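PDB 6K2F: actin binding protein family protein, which probably binds actin monomers, including the ADP form, and restrains filament assembly as a twinfilin, whose N-terminal ADF-homology domain makes up this chain. Local coordinates for residues K11-G19 against I74-L82; S112-G120 against G130-E138. All blocks are in the same frame, centred on the assembly; numbering follows the deposited sequence.

Contact 1: K11-G19 against I74-L82; sequences KFKDMNSSG and ITNGYKWLL
Two N-H groups of one strand converge on a single side-chain oxygen, Asn16 OD1, from opposite faces of its amide plane. Tyr78 N donates to OD1 over 2.8 Å and Trp80 NE1 over 2.9 Å. Both bonds are nearly straight (168° and 171°), yet each donor sits above the carbonyl plane instead of on a lone pair. With CG anti to the backbone N (chi1 -176°), the Asn16 amide leaves helix 11-18 toward strand 77-82 and meets the indole N-H close to the ring plane. Phe12 covers one face of that indole: its CE1 lies 3.4 Å from Trp80 CE2, and the two side chains run past each other with their rings oblique. Met15 SD approaches the indole edge, 3.7 Å from Trp80 CH2, in a Met-aromatic contact. Packing is close at the strand's start, where Gly77 CA lies 3.2 Å from Asn16 O, a buried carbonyl with no hydrogen-bond partner in the model. One water bridges Ser17 O and Asn76 O; another joins Gly19 O to Tyr78 OH. The double acceptance probably helps to fix the turn of the indole and ties the strand backbone at Tyr78 to this helix of the ADF-homology fold.

Contact 2: S112-G120 against G130-E138; sequences STFLYEIHG and GYEAFLRHE
Leu135 N donates to Tyr131 O over 2.9 Å, an ordinary helical bond that joins two residues whose side chains both rest against Tyr116 of the strand. Leu135 brings one methyl: CD2 lies 3.6 Å from Tyr116 CE2, in an approach oblique to the ring. Tyr131 instead places its hydroxyl at the ring's edge, with OH 3.9 Å from Tyr116 CE2. The main partner of Tyr116 is Phe134, which presents its edge to the tyrosine face in a T-shaped pair, the planes at 71° and the centroids 5.1 Å apart. Its CE2 makes the close approach, 3.5 Å from Tyr116 CG and offset toward the rim of the ring. In the ADF-homology fold this is the C-terminal helix packing on the sheet; here the axis of helix 130-137 passes 10.4 Å from that of strand 116-120, with 113° between their directions, a spacing filled by side chains. Tyr116 and Ile118, alternate residues on one side of the strand, supply most of the strand's share of the buried surface. Phe134 reaches toward them with CG anti to the backbone N (chi1 167°), and one face of its ring meets Ile118. Ile118 CG1 stands 3.7 Å from the Phe134 centroid, practically on the ring normal, as a CH-pi contact. The same isoleucine ends in CD1, which meets the edge of Tyr131 in the plane of that ring, 3.7 Å from Tyr131 CD1. Glu117, by contrast, points away from the helix and forms a salt bridge with Arg106.

How the contacts relate
The two contacts follow one another along the chain, their centres about 18 Å apart, and share one sheet through the neighbouring parallel strands 77-85 and 114-120. Probable backbone hydrogen bonds join them: Trp80 N lies 2.7 Å from Thr113 O, and Ile118 N lies 2.7 Å from Leu82 O. Phe12 CZ also packs on Thr113 CG2 at 3.5 Å, carrying contact 1 directly onto the segment that opens contact 2. Both are structural packing within the ADF-homology domain. A second copy of the protein packs Val92 and Met96 against Ser17 and Tyr78 of contact 1, whereas no other chain of the assembly touches the segments of contact 2.

Contact 1: K11-G19 against I74-L82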
ATOM      1  N   LYS A  11      11.963  10.484  -1.550  1.00 20.07           N
ATOM      2  CA  LYS A  11      10.670   9.837  -1.235  1.00 18.83           C
ATOM      3  C   LYS A  11      10.560   8.557  -2.062  1.00 18.25           C
ATOM      4  O   LYS A  11      10.090   7.536  -1.537  1.00 19.62           O
ATOM      5  CB  LYS A  11       9.498  10.779  -1.511  1.00 25.04           C
ATOM      6  CG  LYS A  11       9.378  11.985  -0.587  1.00 41.19           C
ATOM      7  CD  LYS A  11       9.429  11.712   0.907  1.00 79.12           C
ATOM      8  CE  LYS A  11       9.582  12.988   1.711  1.00 89.25           C
ATOM      9  NZ  LYS A  11      10.767  13.768   1.282  1.00 73.00           N
ATOM     10  N   PHE A  12      10.988   8.595  -3.323  1.00 17.23           N
ATOM     11  CA  PHE A  12      11.007   7.402  -4.194  1.00 15.22           C
ATOM     12  C   PHE A  12      11.874   6.323  -3.565  1.00 17.15           C
ATOM     13  O   PHE A  12      11.414   5.177  -3.418  1.00 16.91           O
ATOM     14  CB  PHE A  12      11.508   7.718  -5.601  1.00 17.23           C
ATOM     15  CG  PHE A  12      11.541   6.469  -6.439  1.00 17.41           C
ATOM     16  CD1 PHE A  12      10.388   6.031  -7.074  1.00 19.64           C
ATOM     17  CD2 PHE A  12      12.684   5.701  -6.504  1.00 19.58           C
ATOM     18  CE1 PHE A  12      10.419   4.865  -7.821  1.00 25.15           C
ATOM     19  CE2 PHE A  12      12.694   4.522  -7.229  1.00 22.87           C
ATOM     20  CZ  PHE A  12      11.558   4.113  -7.880  1.00 20.71           C
ATOM     21  N   LYS A  13      13.110   6.662  -3.198  1.00 16.89           N
ATOM     22  CA  LYS A  13      14.038   5.653  -2.635  1.00 19.25           C
ATOM     23  C   LYS A  13      13.459   5.083  -1.344  1.00 17.53           C
ATOM     24  O   LYS A  13      13.615   3.888  -1.130  1.00 21.33           O
ATOM     25  CB  LYS A  13      15.409   6.270  -2.383  1.00 21.68           C
ATOM     26  CG  LYS A  13      16.191   6.538  -3.654  1.00 25.59           C
ATOM     27  CD  LYS A  13      17.491   7.287  -3.388  1.00 32.26           C
ATOM     28  CE  LYS A  13      18.599   7.032  -4.394  1.00 59.02           C
ATOM     29  NZ  LYS A  13      18.082   6.680  -5.737  1.00 74.46           N
ATOM     30  N   ASP A  14      12.823   5.926  -0.528  1.00 20.11           N
ATOM     31  CA  ASP A  14      12.189   5.491   0.737  1.00 19.50           C
ATOM     32  C   ASP A  14      11.063   4.500   0.428  1.00 18.51           C
ATOM     33  O   ASP A  14      11.052   3.401   1.021  1.00 22.25           O
ATOM     34  CB  ASP A  14      11.695   6.674   1.563  1.00 26.23           C
ATOM     35  CG  ASP A  14      11.230   6.222   2.937  1.00 44.65           C
ATOM     36  OD1 ASP A  14      11.950   5.409   3.541  1.00 46.46           O
ATOM     37  OD2 ASP A  14      10.137   6.644   3.361  1.00 48.84           O
ATOM     38  N   MET A  15      10.158   4.845  -0.484  1.00 17.01           N
ATOM     39  CA  MET A  15       9.025   3.956  -0.835  1.00 21.13           C
ATOM     40  C   MET A  15       9.546   2.680  -1.500  1.00 18.17           C
ATOM     41  O   MET A  15       9.029   1.583  -1.193  1.00 19.37           O
ATOM     42  CB  MET A  15       8.039   4.664  -1.758  1.00 17.48           C
ATOM     43  CG  MET A  15       6.739   3.904  -1.877  1.00 22.55           C
ATOM     44  SD  MET A  15       5.455   4.781  -2.815  1.00 21.67           S
ATOM     45  CE  MET A  15       5.159   6.195  -1.757  1.00 27.82           C
ATOM     46  N   ASN A  16      10.593   2.789  -2.318  1.00 18.80           N
ATOM     47  CA  ASN A  16      11.212   1.639  -3.017  1.00 17.45           C
ATOM     48  C   ASN A  16      11.816   0.679  -1.987  1.00 18.62           C
ATOM     49  O   ASN A  16      11.601  -0.534  -2.089  1.00 19.25           O
ATOM     50  CB  ASN A  16      12.276   2.096  -4.013  1.00 18.48           C
ATOM     51  CG  ASN A  16      12.850   0.956  -4.820  1.00 19.04           C
ATOM     52  OD1 ASN A  16      12.109   0.197  -5.445  1.00 18.64           O
ATOM     53  ND2 ASN A  16      14.162   0.798  -4.787  1.00 22.62           N
ATOM     54  N   SER A  17      12.581   1.189  -1.030  1.00 19.29           N
ATOM     55  CA  SER A  17      13.317   0.344  -0.065  1.00 20.89           C
ATOM     56  C   SER A  17      12.376  -0.188   1.025  1.00 21.44           C
ATOM     57  O   SER A  17      12.699  -1.252   1.582  1.00 23.14           O
ATOM     58  CB  SER A  17      14.483   1.106   0.508  1.00 27.22           C
ATOM     59  OG  SER A  17      14.026   2.186   1.312  1.00 32.06           O
ATOM     60  N   SER A  18      11.314   0.547   1.384  1.00 23.22           N
ATOM     61  CA  SER A  18      10.442   0.225   2.551  1.00 20.09           C
ATOM     62  C   SER A  18       9.170  -0.468   2.078  1.00 18.43           C
ATOM     63  O   SER A  18       8.496  -1.063   2.913  1.00 22.34           O
ATOM     64  CB  SER A  18      10.132   1.463   3.340  1.00 26.03           C
ATOM     65  OG  SER A  18      11.323   2.172   3.658  1.00 34.70           O
ATOM     66  N   GLY A  19       8.831  -0.362   0.786  1.00 21.53           N
ATOM     67  CA  GLY A  19       7.639  -1.012   0.214  1.00 19.21           C
ATOM     68  C   GLY A  19       6.340  -0.487   0.804  1.00 20.17           C
ATOM     69  O   GLY A  19       5.319  -1.155   0.624  1.00 21.74           O
ATOM     70  N   ILE A  74      18.446  -5.646  -7.706  1.00 36.39           N
ATOM     71  CA  ILE A  74      19.537  -4.655  -7.940  1.00 35.29           C
ATOM     72  C   ILE A  74      19.489  -3.570  -6.858  1.00 42.43           C
ATOM     73  O   ILE A  74      20.564  -3.141  -6.434  1.00 47.53           O
ATOM     74  CB  ILE A  74      19.465  -4.099  -9.379  1.00 42.96           C
ATOM     75  CG1 ILE A  74      19.752  -5.225 -10.381  1.00 51.74           C
ATOM     76  CG2 ILE A  74      20.398  -2.908  -9.555  1.00 44.10           C
ATOM     77  CD1 ILE A  74      19.613  -4.856 -11.839  1.00 60.90           C
ATOM     78  N   THR A  75      18.301  -3.147  -6.426  1.00 27.23           N
ATOM     79  CA  THR A  75      18.098  -2.023  -5.479  1.00 30.24           C
ATOM     80  C   THR A  75      17.522  -2.535  -4.157  1.00 25.63           C
ATOM     81  O   THR A  75      17.256  -1.682  -3.260  1.00 30.25           O
ATOM     82  CB  THR A  75      17.135  -0.984  -6.058  1.00 28.48           C
ATOM     83  OG1 THR A  75      15.839  -1.591  -6.136  1.00 27.82           O
ATOM     84  CG2 THR A  75      17.570  -0.485  -7.418  1.00 34.34           C
ATOM     85  N   ASN A  76      17.227  -3.842  -4.068  1.00 24.47           N
ATOM     86  CA  ASN A  76      16.671  -4.451  -2.825  1.00 24.52           C
ATOM     87  C   ASN A  76      15.318  -3.799  -2.568  1.00 24.47           C
ATOM     88  O   ASN A  76      14.879  -3.721  -1.411  1.00 29.90           O
ATOM     89  CB  ASN A  76      17.619  -4.282  -1.634  1.00 28.51           C
ATOM     90  CG  ASN A  76      17.266  -5.142  -0.446  1.00 31.37           C
ATOM     91  OD1 ASN A  76      17.532  -4.765   0.702  1.00 33.80           O
ATOM     92  ND2 ASN A  76      16.720  -6.310  -0.717  1.00 26.32           N
ATOM     93  N   GLY A  77      14.694  -3.358  -3.650  1.00 24.73           N
ATOM     94  CA  GLY A  77      13.393  -2.687  -3.619  1.00 21.90           C
ATOM     95  C   GLY A  77      12.427  -3.387  -4.556  1.00 21.13           C
ATOM     96  O   GLY A  77      12.366  -4.607  -4.515  1.00 21.11           O
ATOM     97  N   TYR A  78      11.767  -2.620  -5.406  1.00 17.79           N
ATOM     98  CA  TYR A  78      10.687  -3.106  -6.291  1.00 15.88           C
ATOM     99  C   TYR A  78      10.925  -2.626  -7.723  1.00 17.82           C
ATOM    100  O   TYR A  78      11.607  -1.611  -7.958  1.00 17.41           O
ATOM    101  CB  TYR A  78       9.351  -2.580  -5.783  1.00 16.10           C
ATOM    102  CG  TYR A  78       8.754  -3.352  -4.638  1.00 19.60           C
ATOM    103  CD1 TYR A  78       7.995  -4.481  -4.891  1.00 19.55           C
ATOM    104  CD2 TYR A  78       8.905  -2.956  -3.316  1.00 25.62           C
ATOM    105  CE1 TYR A  78       7.374  -5.185  -3.877  1.00 25.82           C
ATOM    106  CE2 TYR A  78       8.281  -3.652  -2.288  1.00 24.28           C
ATOM    107  CZ  TYR A  78       7.527  -4.780  -2.566  1.00 26.00           C
ATOM    108  OH  TYR A  78       6.886  -5.515  -1.591  1.00 29.38           O
ATOM    109  N   LYS A  79      10.287  -3.311  -8.667  1.00 16.39           N
ATOM    110  CA  LYS A  79      10.046  -2.802 -10.036  1.00 17.91           C
ATOM    111  C   LYS A  79       8.822  -1.877 -10.017  1.00 17.94           C
ATOM    112  O   LYS A  79       7.894  -2.108  -9.242  1.00 15.37           O
ATOM    113  CB  LYS A  79       9.836  -3.975 -10.986  1.00 20.10           C
ATOM    114  CG  LYS A  79      11.062  -4.858 -11.177  1.00 25.72           C
ATOM    115  CD  LYS A  79      11.806  -4.520 -12.409  1.00 31.65           C
ATOM    116  CE  LYS A  79      13.039  -5.361 -12.658  1.00 47.84           C
ATOM    117  NZ  LYS A  79      13.749  -4.848 -13.851  1.00 50.65           N
ATOM    118  N   TRP A  80       8.839  -0.844 -10.844  1.00 15.81           N
ATOM    119  CA  TRP A  80       7.790   0.200 -10.907  1.00 14.71           C
ATOM    120  C   TRP A  80       7.248   0.323 -12.333  1.00 12.41           C
ATOM    121  O   TRP A  80       7.895  -0.138 -13.282  1.00 16.24           O
ATOM    122  CB  TRP A  80       8.374   1.537 -10.459  1.00 14.65           C
ATOM    123  CG  TRP A  80       8.810   1.571  -9.025  1.00 12.35           C
ATOM    124  CD1 TRP A  80       9.850   0.901  -8.457  1.00 14.38           C
ATOM    125  CD2 TRP A  80       8.176   2.305  -7.970  1.00 14.01           C
ATOM    126  NE1 TRP A  80       9.910   1.172  -7.120  1.00 13.91           N
ATOM    127  CE2 TRP A  80       8.902   2.031  -6.787  1.00 14.53           C
ATOM    128  CE3 TRP A  80       7.124   3.221  -7.917  1.00 12.55           C
ATOM    129  CZ2 TRP A  80       8.578   2.625  -5.571  1.00 14.28           C
ATOM    130  CZ3 TRP A  80       6.814   3.814  -6.718  1.00 15.01           C
ATOM    131  CH2 TRP A  80       7.523   3.508  -5.557  1.00 18.71           C
ATOM    132  N   LEU A  81       6.076   0.935 -12.436  1.00 14.05           N
ATOM    133  CA  LEU A  81       5.544   1.465 -13.706  1.00 12.82           C
ATOM    134  C   LEU A  81       5.757   2.970 -13.710  1.00 14.48           C
ATOM    135  O   LEU A  81       5.547   3.623 -12.671  1.00 14.26           O
ATOM    136  CB  LEU A  81       4.048   1.179 -13.827  1.00 15.32           C
ATOM    137  CG  LEU A  81       3.606  -0.237 -13.501  1.00 14.46           C
ATOM    138  CD1 LEU A  81       2.090  -0.300 -13.531  1.00 19.05           C
ATOM    139  CD2 LEU A  81       4.245  -1.224 -14.439  1.00 16.18           C
ATOM    140  N   LEU A  82       6.145   3.497 -14.856  1.00 13.36           N
ATOM    141  CA  LEU A  82       6.109   4.955 -15.081  1.00 14.28           C
ATOM    142  C   LEU A  82       4.855   5.226 -15.899  1.00 13.52           C
ATOM    143  O   LEU A  82       4.800   4.789 -17.057  1.00 15.73           O
ATOM    144  CB  LEU A  82       7.376   5.406 -15.806  1.00 14.60           C
ATOM    145  CG  LEU A  82       7.360   6.889 -16.201  1.00 20.81           C
ATOM    146  CD1 LEU A  82       7.149   7.792 -14.998  1.00 25.72           C
ATOM    147  CD2 LEU A  82       8.639   7.238 -16.936  1.00 26.87           C
TER
HETATM  148  O   HOH W   1      14.158  -0.577  -7.776  1.00 22.55           O
HETATM  149  O   HOH W   2      14.701  -2.788   1.202  1.00 25.94           O
HETATM  150  O   HOH W   3       5.125  -3.939   0.118  1.00 23.74           O

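Contact 2: S112-G120 against G130-E138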
ATOM      1  N   SER A 112      17.054  -0.565 -13.934  1.00 31.67           N
ATOM      2  CA  SER A 112      16.343  -1.768 -13.417  1.00 38.09           C
ATOM      3  C   SER A 112      14.975  -1.372 -12.851  1.00 31.31           C
ATOM      4  O   SER A 112      14.146  -2.256 -12.611  1.00 28.21           O
ATOM      5  CB  SER A 112      17.152  -2.507 -12.369  1.00 29.77           C
ATOM      6  OG  SER A 112      17.200  -1.779 -11.144  1.00 36.76           O
ATOM      7  N   THR A 113      14.749  -0.079 -12.631  1.00 23.01           N
ATOM      8  CA  THR A 113      13.631   0.416 -11.802  1.00 22.29           C
ATOM      9  C   THR A 113      12.298   0.098 -12.479  1.00 18.57           C
ATOM     10  O   THR A 113      11.357  -0.305 -11.761  1.00 20.73           O
ATOM     11  CB  THR A 113      13.730   1.928 -11.585  1.00 32.47           C
ATOM     12  OG1 THR A 113      14.981   2.187 -10.941  1.00 37.22           O
ATOM     13  CG2 THR A 113      12.567   2.478 -10.785  1.00 32.41           C
ATOM     14  N   PHE A 114      12.173   0.390 -13.769  1.00 18.59           N
ATOM     15  CA  PHE A 114      10.852   0.431 -14.450  1.00 18.72           C
ATOM     16  C   PHE A 114      10.647  -0.824 -15.286  1.00 21.06           C
ATOM     17  O   PHE A 114      11.430  -1.141 -16.186  1.00 29.16           O
ATOM     18  CB  PHE A 114      10.687   1.708 -15.264  1.00 21.10           C
ATOM     19  CG  PHE A 114      10.690   2.912 -14.367  1.00 16.70           C
ATOM     20  CD1 PHE A 114       9.566   3.232 -13.626  1.00 17.15           C
ATOM     21  CD2 PHE A 114      11.840   3.671 -14.213  1.00 25.26           C
ATOM     22  CE1 PHE A 114       9.567   4.325 -12.784  1.00 16.66           C
ATOM     23  CE2 PHE A 114      11.841   4.758 -13.362  1.00 24.59           C
ATOM     24  CZ  PHE A 114      10.713   5.081 -12.652  1.00 22.91           C
ATOM     25  N   LEU A 115       9.579  -1.529 -14.955  1.00 17.90           N
ATOM     26  CA  LEU A 115       9.136  -2.720 -15.713  1.00 19.87           C
ATOM     27  C   LEU A 115       8.552  -2.216 -17.035  1.00 18.50           C
ATOM     28  O   LEU A 115       8.912  -2.750 -18.104  1.00 20.74           O
ATOM     29  CB  LEU A 115       8.095  -3.430 -14.844  1.00 22.70           C
ATOM     30  CG  LEU A 115       7.491  -4.703 -15.418  1.00 32.19           C
ATOM     31  CD1 LEU A 115       8.494  -5.838 -15.348  1.00 38.00           C
ATOM     32  CD2 LEU A 115       6.217  -5.060 -14.674  1.00 31.31           C
ATOM     33  N   TYR A 116       7.708  -1.183 -16.959  1.00 15.90           N
ATOM     34  CA  TYR A 116       7.081  -0.571 -18.146  1.00 16.77           C
ATOM     35  C   TYR A 116       7.004   0.941 -17.978  1.00 17.58           C
ATOM     36  O   TYR A 116       6.819   1.427 -16.850  1.00 14.87           O
ATOM     37  CB  TYR A 116       5.643  -1.058 -18.326  1.00 17.61           C
ATOM     38  CG  TYR A 116       5.524  -2.532 -18.585  1.00 19.74           C
ATOM     39  CD1 TYR A 116       6.096  -3.099 -19.713  1.00 21.59           C
ATOM     40  CD2 TYR A 116       4.852  -3.354 -17.696  1.00 20.65           C
ATOM     41  CE1 TYR A 116       5.990  -4.452 -19.965  1.00 25.53           C
ATOM     42  CE2 TYR A 116       4.753  -4.714 -17.931  1.00 20.00           C
ATOM     43  CZ  TYR A 116       5.317  -5.256 -19.064  1.00 25.34           C
ATOM     44  OH  TYR A 116       5.193  -6.592 -19.314  1.00 32.54           O
ATOM     45  N   GLU A 117       7.069   1.631 -19.109  1.00 16.46           N
ATOM     46  CA  GLU A 117       6.726   3.062 -19.206  1.00 16.48           C
ATOM     47  C   GLU A 117       5.458   3.116 -20.048  1.00 17.13           C
ATOM     48  O   GLU A 117       5.522   2.687 -21.223  1.00 22.98           O
ATOM     49  CB  GLU A 117       7.915   3.828 -19.763  1.00 19.37           C
ATOM     50  CG  GLU A 117       9.167   3.666 -18.904  1.00 26.55           C
ATOM     51  CD  GLU A 117      10.331   4.540 -19.342  1.00 45.18           C
ATOM     52  OE1 GLU A 117      10.139   5.312 -20.293  1.00 37.03           O
ATOM     53  OE2 GLU A 117      11.424   4.442 -18.733  1.00 30.65           O
ATOM     54  N   ILE A 118       4.377   3.635 -19.495  1.00 14.61           N
ATOM     55  CA  ILE A 118       3.027   3.644 -20.115  1.00 13.86           C
ATOM     56  C   ILE A 118       2.625   5.091 -20.404  1.00 16.84           C
ATOM     57  O   ILE A 118       2.344   5.858 -19.454  1.00 16.51           O
ATOM     58  CB  ILE A 118       1.996   2.919 -19.249  1.00 16.58           C
ATOM     59  CG1 ILE A 118       2.457   1.502 -18.930  1.00 21.51           C
ATOM     60  CG2 ILE A 118       0.638   2.938 -19.936  1.00 22.06           C
ATOM     61  CD1 ILE A 118       1.547   0.751 -17.993  1.00 20.84           C
ATOM     62  N   HIS A 119       2.601   5.438 -21.686  1.00 17.33           N
ATOM     63  CA  HIS A 119       2.178   6.781 -22.145  1.00 16.35           C
ATOM     64  C   HIS A 119       0.672   6.739 -22.392  1.00 18.09           C
ATOM     65  O   HIS A 119       0.220   5.843 -23.112  1.00 25.12           O
ATOM     66  CB  HIS A 119       2.984   7.152 -23.383  1.00 17.13           C
ATOM     67  CG  HIS A 119       2.635   8.474 -23.964  1.00 20.45           C
ATOM     68  ND1 HIS A 119       3.497   9.550 -23.890  1.00 25.03           N
ATOM     69  CD2 HIS A 119       1.557   8.884 -24.668  1.00 27.00           C
ATOM     70  CE1 HIS A 119       2.940  10.583 -24.514  1.00 20.80           C
ATOM     71  NE2 HIS A 119       1.759  10.204 -24.997  1.00 30.04           N
ATOM     72  N   GLY A 120      -0.097   7.620 -21.768  1.00 15.78           N
ATOM     73  CA  GLY A 120      -1.556   7.667 -21.955  1.00 14.95           C
ATOM     74  C   GLY A 120      -2.007   9.094 -22.149  1.00 15.15           C
ATOM     75  O   GLY A 120      -1.293   9.993 -21.706  1.00 14.71           O
ATOM     76  N   GLY A 130      -7.066   0.016 -18.117  1.00 17.16           N
ATOM     77  CA  GLY A 130      -6.057   0.618 -18.993  1.00 17.38           C
ATOM     78  C   GLY A 130      -4.763  -0.179 -18.961  1.00 17.00           C
ATOM     79  O   GLY A 130      -4.121  -0.367 -20.023  1.00 18.61           O
ATOM     80  N   TYR A 131      -4.399  -0.692 -17.787  1.00 16.77           N
ATOM     81  CA  TYR A 131      -3.160  -1.492 -17.628  1.00 17.02           C
ATOM     82  C   TYR A 131      -3.289  -2.801 -18.407  1.00 16.11           C
ATOM     83  O   TYR A 131      -2.342  -3.216 -19.107  1.00 19.49           O
ATOM     84  CB  TYR A 131      -2.901  -1.761 -16.146  1.00 18.16           C
ATOM     85  CG  TYR A 131      -1.598  -2.462 -15.881  1.00 20.04           C
ATOM     86  CD1 TYR A 131      -0.408  -1.911 -16.322  1.00 21.46           C
ATOM     87  CD2 TYR A 131      -1.564  -3.693 -15.256  1.00 22.06           C
ATOM     88  CE1 TYR A 131       0.797  -2.562 -16.116  1.00 21.00           C
ATOM     89  CE2 TYR A 131      -0.366  -4.351 -15.035  1.00 19.32           C
ATOM     90  CZ  TYR A 131       0.815  -3.786 -15.472  1.00 20.15           C
ATOM     91  OH  TYR A 131       1.999  -4.419 -15.238  1.00 24.94           O
ATOM     92  N   GLU A 132      -4.429  -3.475 -18.262  1.00 17.09           N
ATOM     93  CA  GLU A 132      -4.669  -4.761 -18.974  1.00 22.40           C
ATOM     94  C   GLU A 132      -4.617  -4.505 -20.487  1.00 20.31           C
ATOM     95  O   GLU A 132      -4.024  -5.309 -21.200  1.00 21.20           O
ATOM     96  CB  GLU A 132      -5.977  -5.373 -18.490  1.00 27.97           C
ATOM     97  CG  GLU A 132      -5.919  -5.831 -17.033  1.00 38.65           C
ATOM     98  CD  GLU A 132      -4.947  -6.964 -16.713  1.00119.67           C
ATOM     99  OE1 GLU A 132      -4.504  -7.659 -17.657  1.00 70.63           O
ATOM    100  OE2 GLU A 132      -4.633  -7.160 -15.510  1.00 48.11           O
ATOM    101  N   ALA A 133      -5.159  -3.381 -20.954  1.00 21.01           N
ATOM    102  CA  ALA A 133      -5.152  -3.028 -22.393  1.00 22.35           C
ATOM    103  C   ALA A 133      -3.715  -2.800 -22.859  1.00 22.05           C
ATOM    104  O   ALA A 133      -3.371  -3.254 -23.959  1.00 24.31           O
ATOM    105  CB  ALA A 133      -6.010  -1.812 -22.642  1.00 23.71           C
ATOM    106  N   PHE A 134      -2.912  -2.118 -22.048  1.00 21.05           N
ATOM    107  CA  PHE A 134      -1.474  -1.885 -22.349  1.00 22.34           C
ATOM    108  C   PHE A 134      -0.771  -3.237 -22.493  1.00 22.65           C
ATOM    109  O   PHE A 134      -0.019  -3.436 -23.475  1.00 23.02           O
ATOM    110  CB  PHE A 134      -0.789  -1.050 -21.268  1.00 19.71           C
ATOM    111  CG  PHE A 134       0.717  -1.055 -21.388  1.00 19.30           C
ATOM    112  CD1 PHE A 134       1.368  -0.233 -22.297  1.00 25.12           C
ATOM    113  CD2 PHE A 134       1.484  -1.923 -20.639  1.00 20.43           C
ATOM    114  CE1 PHE A 134       2.748  -0.254 -22.410  1.00 25.10           C
ATOM    115  CE2 PHE A 134       2.868  -1.962 -20.761  1.00 28.12           C
ATOM    116  CZ  PHE A 134       3.498  -1.119 -21.643  1.00 29.55           C
ATOM    117  N   LEU A 135      -1.009  -4.160 -21.555  1.00 19.73           N
ATOM    118  CA  LEU A 135      -0.287  -5.459 -21.541  1.00 21.60           C
ATOM    119  C   LEU A 135      -0.626  -6.252 -22.799  1.00 24.66           C
ATOM    120  O   LEU A 135       0.257  -6.947 -23.326  1.00 29.66           O
ATOM    121  CB  LEU A 135      -0.643  -6.243 -20.273  1.00 20.59           C
ATOM    122  CG  LEU A 135      -0.046  -5.708 -18.979  1.00 22.88           C
ATOM    123  CD1 LEU A 135      -0.482  -6.574 -17.817  1.00 23.33           C
ATOM    124  CD2 LEU A 135       1.472  -5.637 -19.060  1.00 27.98           C
ATOM    125  N   ARG A 136      -1.863  -6.154 -23.275  1.00 24.20           N
ATOM    126  CA  ARG A 136      -2.324  -6.967 -24.430  1.00 29.40           C
ATOM    127  C   ARG A 136      -1.541  -6.559 -25.695  1.00 33.56           C
ATOM    128  O   ARG A 136      -1.453  -7.405 -26.592  1.00 38.29           O
ATOM    129  CB  ARG A 136      -3.857  -6.891 -24.487  1.00 34.59           C
ATOM    130  CG  ARG A 136      -4.519  -7.784 -23.446  1.00 36.75           C
ATOM    131  CD  ARG A 136      -6.014  -7.631 -23.235  1.00 48.92           C
ATOM    132  NE  ARG A 136      -6.626  -6.795 -24.257  1.00 48.78           N
ATOM    133  CZ  ARG A 136      -7.421  -5.745 -24.038  1.00 85.70           C
ATOM    134  NH1 ARG A 136      -7.755  -5.386 -22.806  1.00 40.79           N
ATOM    135  NH2 ARG A 136      -7.888  -5.057 -25.068  1.00 53.39           N
ATOM    136  N   HIS A 137      -0.919  -5.369 -25.742  1.00 32.57           N
ATOM    137  CA  HIS A 137      -0.259  -4.804 -26.951  1.00 45.04           C
ATOM    138  C   HIS A 137       1.213  -4.431 -26.715  1.00 72.36           C
ATOM    139  O   HIS A 137       1.826  -3.844 -27.645  1.00 47.19           O
ATOM    140  CB  HIS A 137      -1.046  -3.583 -27.438  1.00 44.80           C
ATOM    141  CG  HIS A 137      -2.469  -3.894 -27.747  1.00 36.76           C
ATOM    142  ND1 HIS A 137      -3.495  -3.541 -26.893  1.00 65.44           N
ATOM    143  CD2 HIS A 137      -3.042  -4.530 -28.797  1.00 42.14           C
ATOM    144  CE1 HIS A 137      -4.644  -3.935 -27.405  1.00 63.97           C
ATOM    145  NE2 HIS A 137      -4.394  -4.544 -28.576  1.00 51.00           N
ATOM    146  N   GLU A 138       1.799  -4.752 -25.556  1.00 36.25           N
ATOM    147  CA  GLU A 138       3.215  -4.376 -25.280  1.00 51.31           C
ATOM    148  C   GLU A 138       4.148  -5.282 -26.103  1.00 47.24           C
ATOM    149  O   GLU A 138       4.149  -6.522 -26.046  1.00 46.24           O
ATOM    150  CB  GLU A 138       3.474  -4.409 -23.778  1.00 55.74           C
ATOM    151  CG  GLU A 138       3.523  -5.811 -23.214  1.00 60.85           C
ATOM    152  CD  GLU A 138       4.871  -6.492 -23.351  1.00 93.74           C
ATOM    153  OE1 GLU A 138       5.868  -5.793 -23.619  1.00 48.71           O
ATOM    154  OE2 GLU A 138       4.920  -7.727 -23.200  1.00 71.79           O
TER